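Local coordinates for CLIP-associating protein (Drosophila melanogaster, PDB 4G3A), which tracks microtubule plus ends, stabilises dynamic microtubules and is required for mitotic spindle formation and kinetochore attachment, at residues D10-Q15 with V25-D30; K68-F73 with Q111-D116. One frame throughout, in Å; residues are numbered along the deposited sequence.

How the contacts relate
Both contacts join helix to helix in the N-terminal TOG domain, a row of HEAT repeats. They follow one another along the chain: contact 1 closes before contact 2 opens. Contact 1 lies far out, its centre about 25 Å from the centre of the chain. Contact 2 is deeper, about 8 Å from that centre. The two contact centres are about 17 Å apart, yet the contacts touch. Ala28 CB of contact 1 lies 3.7 Å from Lys68 CB of contact 2. The row therefore runs from 10-15 through 25-30 and 68-73 to 111-116.

Contact 1: residues D10-Q15 with V25-D30; sequences DGFIQQ and VQLAED
Phe12 lays its ring against Leu27 and the backbone at Asp30. Phe12 CD1 meets Leu27 CD1 at 3.7 Å. The two side chains pass each other, one heading each way, and the methyl approaches the ring obliquely. Phe12 CZ, at the end of the ring, is 3.7 Å from Asp30 C. Asp30 CB comes to the ring edge in its plane, 4.0 Å from Phe12 CE1. The ring thus spans almost one turn of helix 21-36, from Leu27 to Asp30. Its CG sits anti to the carbonyl carbon (chi1 -80°), and this turns the ring toward that helix. Leu27 answers with CG anti to its own backbone N (chi1 -150°), and its two methyls divide the work. CD1 goes to the Phe12 ring, while Leu27 CD2 packs 3.8 Å from Gln15 O, one turn further along helix 9-18. Gln15 CB adds a looser touch to the same methyl. No hydrogen bond crosses between the segments, so the join is made by van der Waals contact. Pro6 touches the side chains of Phe12, Gln15 and Leu27, so the N-terminal loop also packs at this junction. Replacing Phe12 with an alanine would probably leave Leu27 CD1 without its ring partner and open a gap beside Asp30. The segments run nearly antiparallel, at 155°, with axes 11.2 Å apart. At that spacing the backbones stand well apart, and the long side chains of Phe12 and Leu27 bridge the distance. The arrangement is that of a helical hairpin, two successive antiparallel helices joined by a short turn, as is usual in the helical solenoid of a TOG domain.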
loop_
_atom_site.group_PDB
_atom_site.type_symbol
_atom_site.label_atom_id
_atom_site.label_comp_id
_atom_site.label_asym_id
_atom_site.label_seq_id
_atom_site.Cartn_x
_atom_site.Cartn_y
_atom_site.Cartn_z
ATOM N N ASP A 10 14.860 9.899 21.334
ATOM C CA ASP A 10 16.272 9.554 21.463
ATOM C C ASP A 10 16.452 8.294 22.301
ATOM O O ASP A 10 17.289 7.444 21.991
ATOM C CB ASP A 10 17.061 10.722 22.060
ATOM C CG ASP A 10 17.380 11.791 21.031
ATOM O OD1 ASP A 10 17.719 11.424 19.885
ATOM O OD2 ASP A 10 17.298 12.992 21.367
ATOM N N GLY A 11 15.653 8.175 23.357
ATOM C CA GLY A 11 15.649 6.984 24.187
ATOM C C GLY A 11 15.315 5.718 23.412
ATOM O O GLY A 11 15.979 4.695 23.576
ATOM N N PHE A 12 14.278 5.774 22.575
ATOM C CA PHE A 12 13.926 4.628 21.747
ATOM C C PHE A 12 15.070 4.295 20.794
ATOM O O PHE A 12 15.491 3.147 20.688
ATOM C CB PHE A 12 12.644 4.894 20.941
ATOM C CG PHE A 12 11.379 4.722 21.736
ATOM C CD1 PHE A 12 10.881 3.456 22.005
ATOM C CD2 PHE A 12 10.681 5.826 22.205
ATOM C CE1 PHE A 12 9.716 3.294 22.737
ATOM C CE2 PHE A 12 9.515 5.672 22.936
ATOM C CZ PHE A 12 9.034 4.404 23.204
ATOM N N ILE A 13 15.565 5.313 20.096
ATOM C CA ILE A 13 16.623 5.128 19.109
ATOM C C ILE A 13 17.849 4.432 19.711
ATOM O O ILE A 13 18.401 3.506 19.122
ATOM C CB ILE A 13 17.049 6.475 18.501
ATOM C CG1 ILE A 13 15.896 7.087 17.699
ATOM C CG2 ILE A 13 18.290 6.300 17.636
ATOM C CD1 ILE A 13 16.003 8.591 17.520
ATOM N N GLN A 14 18.265 4.875 20.891
ATOM C CA GLN A 14 19.459 4.323 21.524
ATOM C C GLN A 14 19.306 2.844 21.880
ATOM O O GLN A 14 20.236 2.057 21.715
ATOM C CB GLN A 14 19.831 5.144 22.764
ATOM C CG GLN A 14 20.231 6.575 22.438
ATOM C CD GLN A 14 20.061 7.519 23.609
ATOM O OE1 GLN A 14 19.446 7.171 24.620
ATOM N NE2 GLN A 14 20.601 8.728 23.480
ATOM N N GLN A 15 18.120 2.471 22.346
ATOM C CA GLN A 15 17.894 1.138 22.885
ATOM C C GLN A 15 17.535 0.104 21.824
ATOM O O GLN A 15 17.560 -1.097 22.091
ATOM C CB GLN A 15 16.795 1.196 23.941
ATOM C CG GLN A 15 16.963 0.189 25.051
ATOM C CD GLN A 15 15.779 0.174 25.993
ATOM O OE1 GLN A 15 15.233 1.223 26.344
ATOM N NE2 GLN A 15 15.371 -1.023 26.405
ATOM N N VAL A 25 9.974 -6.519 21.278
ATOM C CA VAL A 25 8.558 -6.388 20.957
ATOM C C VAL A 25 7.883 -5.349 21.841
ATOM O O VAL A 25 7.007 -4.616 21.387
ATOM C CB VAL A 25 7.826 -7.740 21.058
ATOM C CG1 VAL A 25 8.733 -8.866 20.578
ATOM C CG2 VAL A 25 7.369 -8.001 22.482
ATOM N N GLN A 26 8.301 -5.284 23.101
ATOM C CA GLN A 26 7.756 -4.292 24.017
ATOM C C GLN A 26 8.136 -2.892 23.548
ATOM O O GLN A 26 7.323 -1.964 23.561
ATOM C CB GLN A 26 8.247 -4.531 25.447
ATOM C CG GLN A 26 7.239 -5.255 26.304
ATOM C CD GLN A 26 5.905 -4.527 26.350
ATOM O OE1 GLN A 26 4.848 -5.133 26.182
ATOM N NE2 GLN A 26 5.952 -3.218 26.578
ATOM N N LEU A 27 9.396 -2.752 23.157
ATOM C CA LEU A 27 9.907 -1.516 22.592
ATOM C C LEU A 27 9.069 -1.106 21.368
ATOM O O LEU A 27 8.651 0.048 21.241
ATOM C CB LEU A 27 11.369 -1.726 22.201
ATOM C CG LEU A 27 12.345 -0.558 22.226
ATOM C CD1 LEU A 27 12.109 0.304 23.456
ATOM C CD2 LEU A 27 13.772 -1.083 22.216
ATOM N N ALA A 28 8.811 -2.061 20.482
ATOM C CA ALA A 28 8.016 -1.786 19.285
ATOM C C ALA A 28 6.619 -1.297 19.654
ATOM O O ALA A 28 6.145 -0.297 19.121
ATOM C CB ALA A 28 7.934 -3.015 18.398
ATOM N N GLU A 29 5.968 -1.995 20.578
ATOM C CA GLU A 29 4.619 -1.625 20.982
ATOM C C GLU A 29 4.604 -0.235 21.609
ATOM O O GLU A 29 3.718 0.571 21.337
ATOM C CB GLU A 29 4.043 -2.654 21.956
ATOM C CG GLU A 29 2.525 -2.609 22.077
ATOM C CD GLU A 29 2.009 -3.420 23.252
ATOM O OE1 GLU A 29 2.773 -4.255 23.783
ATOM O OE2 GLU A 29 0.840 -3.219 23.645
ATOM N N ASP A 30 5.598 0.047 22.445
ATOM C CA ASP A 30 5.656 1.330 23.133
ATOM C C ASP A 30 5.985 2.476 22.190
ATOM O O ASP A 30 5.429 3.565 22.317
ATOM C CB ASP A 30 6.664 1.278 24.278
ATOM C CG ASP A 30 6.228 0.349 25.390
ATOM O OD1 ASP A 30 5.002 0.146 25.540
ATOM O OD2 ASP A 30 7.110 -0.174 26.110
#

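Contact 2: residues K68-F73 with Q111-D116; sequences KSLEAF and QLLLRD
The segments 68-73 and 111-116 are both helical, one in helix 63-80 of the first HEAT repeat and the other in helix 104-119 of the second. Their backbones come nearest at Leu70 and Leu113, whose CA atoms are 6.5 Å apart. Leu113 carries the whole contact, and it does so through one methyl. Its CG stands anti to the backbone N (chi1 -176°), and this sends CD1 across to the other helix. Leu113 CD1 lies 3.5 Å from Phe73 CB. Leu70 CD2 is 3.8 Å from Leu113 CD1. Leu113 CD1 is also 3.8 Å from Leu70 O, so it rests on backbone as well as side chains. The side chains of Leu70 and Leu113 meet nearly perpendicular to each other. Phe73 offers its CB here, while its ring leads away to Ile51 and Leu54 of helix 47-58. Val95 of helix 88-98 touches both leucines, which extends the apolar cluster into a fourth helix. Beyond the pair, Asp116 OD2 takes part in a hydrogen bond with Ser74 OG, a polar link between the same two helices. All three touching residues are buried, and no hydrogen bond joins the two segments themselves. The chemistry implies a buried, apolar contact between neighbouring HEAT repeats. It probably relies on shape fit, with the Asp116–Ser74 hydrogen bond as a polar link at its side.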
loop_
_atom_site.group_PDB
_atom_site.type_symbol
_atom_site.label_atom_id
_atom_site.label_comp_id
_atom_site.label_asym_id
_atom_site.label_seq_id
_atom_site.Cartn_x
_atom_site.Cartn_y
_atom_site.Cartn_z
ATOM N N LYS A 68 4.677 -3.679 13.595
ATOM C CA LYS A 68 4.777 -2.499 14.444
ATOM C C LYS A 68 5.608 -1.414 13.781
ATOM O O LYS A 68 5.292 -0.236 13.903
ATOM C CB LYS A 68 5.354 -2.860 15.815
ATOM C CG LYS A 68 4.471 -3.774 16.647
ATOM C CD LYS A 68 3.571 -2.996 17.593
ATOM C CE LYS A 68 2.124 -3.050 17.149
ATOM N NZ LYS A 68 1.735 -4.421 16.692
ATOM N N SER A 69 6.668 -1.809 13.077
ATOM C CA SER A 69 7.443 -0.846 12.306
ATOM C C SER A 69 6.582 -0.150 11.237
ATOM O O SER A 69 6.714 1.055 11.020
ATOM C CB SER A 69 8.660 -1.509 11.667
ATOM O OG SER A 69 8.280 -2.329 10.580
ATOM N N LEU A 70 5.703 -0.907 10.582
ATOM C CA LEU A 70 4.752 -0.330 9.617
ATOM C C LEU A 70 3.829 0.674 10.313
ATOM O O LEU A 70 3.635 1.793 9.846
ATOM C CB LEU A 70 3.910 -1.426 8.963
ATOM C CG LEU A 70 4.617 -2.383 8.002
ATOM C CD1 LEU A 70 3.747 -3.591 7.717
ATOM C CD2 LEU A 70 4.989 -1.668 6.708
ATOM N N GLU A 71 3.272 0.264 11.444
ATOM C CA GLU A 71 2.480 1.163 12.271
ATOM C C GLU A 71 3.298 2.375 12.721
ATOM O O GLU A 71 2.784 3.494 12.779
ATOM C CB GLU A 71 1.927 0.403 13.479
ATOM C CG GLU A 71 0.894 -0.662 13.099
ATOM C CD GLU A 71 0.405 -1.477 14.291
ATOM O OE1 GLU A 71 0.420 -2.720 14.199
ATOM O OE2 GLU A 71 0.011 -0.885 15.316
ATOM N N ALA A 72 4.576 2.155 13.022
ATOM C CA ALA A 72 5.439 3.248 13.449
ATOM C C ALA A 72 5.627 4.212 12.296
ATOM O O ALA A 72 5.573 5.429 12.480
ATOM C CB ALA A 72 6.782 2.727 13.933
ATOM N N PHE A 73 5.857 3.665 11.102
ATOM C CA PHE A 73 6.017 4.503 9.930
ATOM C C PHE A 73 4.718 5.274 9.683
ATOM O O PHE A 73 4.746 6.455 9.357
ATOM C CB PHE A 73 6.432 3.675 8.702
ATOM C CG PHE A 73 7.917 3.371 8.636
ATOM C CD1 PHE A 73 8.854 4.391 8.711
ATOM C CD2 PHE A 73 8.369 2.071 8.463
ATOM C CE1 PHE A 73 10.219 4.123 8.642
ATOM C CE2 PHE A 73 9.738 1.790 8.398
ATOM C CZ PHE A 73 10.662 2.818 8.488
ATOM N N GLN A 111 -1.024 -1.908 3.782
ATOM C CA GLN A 111 -1.966 -1.169 2.940
ATOM C C GLN A 111 -2.280 0.168 3.616
ATOM O O GLN A 111 -2.378 1.213 2.975
ATOM C CB GLN A 111 -3.249 -1.981 2.737
ATOM C CG GLN A 111 -3.143 -3.126 1.713
ATOM C CD GLN A 111 -3.267 -2.646 0.279
ATOM O OE1 GLN A 111 -3.087 -1.457 -0.014
ATOM N NE2 GLN A 111 -3.566 -3.569 -0.633
ATOM N N LEU A 112 -2.414 0.134 4.935
ATOM C CA LEU A 112 -2.740 1.349 5.671
ATOM C C LEU A 112 -1.595 2.376 5.589
ATOM O O LEU A 112 -1.837 3.564 5.418
ATOM C CB LEU A 112 -3.127 1.016 7.121
ATOM C CG LEU A 112 -3.513 2.161 8.062
ATOM C CD1 LEU A 112 -4.406 3.201 7.389
ATOM C CD2 LEU A 112 -4.175 1.606 9.317
ATOM N N LEU A 113 -0.351 1.918 5.688
ATOM C CA LEU A 113 0.800 2.799 5.475
ATOM C C LEU A 113 0.727 3.485 4.110
ATOM O O LEU A 113 1.003 4.692 3.985
ATOM C CB LEU A 113 2.124 2.012 5.601
ATOM C CG LEU A 113 3.428 2.816 5.502
ATOM C CD1 LEU A 113 4.638 2.087 6.186
ATOM C CD2 LEU A 113 3.761 3.176 4.055
ATOM N N LEU A 114 0.364 2.715 3.081
ATOM C CA LEU A 114 0.222 3.280 1.740
ATOM C C LEU A 114 -0.885 4.340 1.696
ATOM O O LEU A 114 -0.701 5.410 1.131
ATOM C CB LEU A 114 -0.036 2.186 0.690
ATOM C CG LEU A 114 1.083 1.154 0.504
ATOM C CD1 LEU A 114 0.643 0.075 -0.482
ATOM C CD2 LEU A 114 2.364 1.829 0.042
ATOM N N ARG A 115 -2.033 4.057 2.297
ATOM C CA ARG A 115 -3.102 5.058 2.325
ATOM C C ARG A 115 -2.675 6.309 3.110
ATOM O O ARG A 115 -3.015 7.437 2.742
ATOM C CB ARG A 115 -4.397 4.452 2.877
ATOM C CG ARG A 115 -4.983 3.356 1.968
ATOM C CD ARG A 115 -6.458 3.074 2.283
ATOM N NE ARG A 115 -6.650 2.534 3.627
ATOM C CZ ARG A 115 -6.567 1.240 3.925
ATOM N NH1 ARG A 115 -6.288 0.354 2.978
ATOM N NH2 ARG A 115 -6.760 0.825 5.168
ATOM N N ASP A 116 -1.915 6.105 4.184
ATOM C CA ASP A 116 -1.437 7.225 4.993
ATOM C C ASP A 116 -0.500 8.137 4.200
ATOM O O ASP A 116 -0.580 9.359 4.311
ATOM C CB ASP A 116 -0.774 6.735 6.289
ATOM C CG ASP A 116 -1.777 6.172 7.292
ATOM O OD1 ASP A 116 -2.968 6.560 7.267
ATOM O OD2 ASP A 116 -1.367 5.332 8.115
#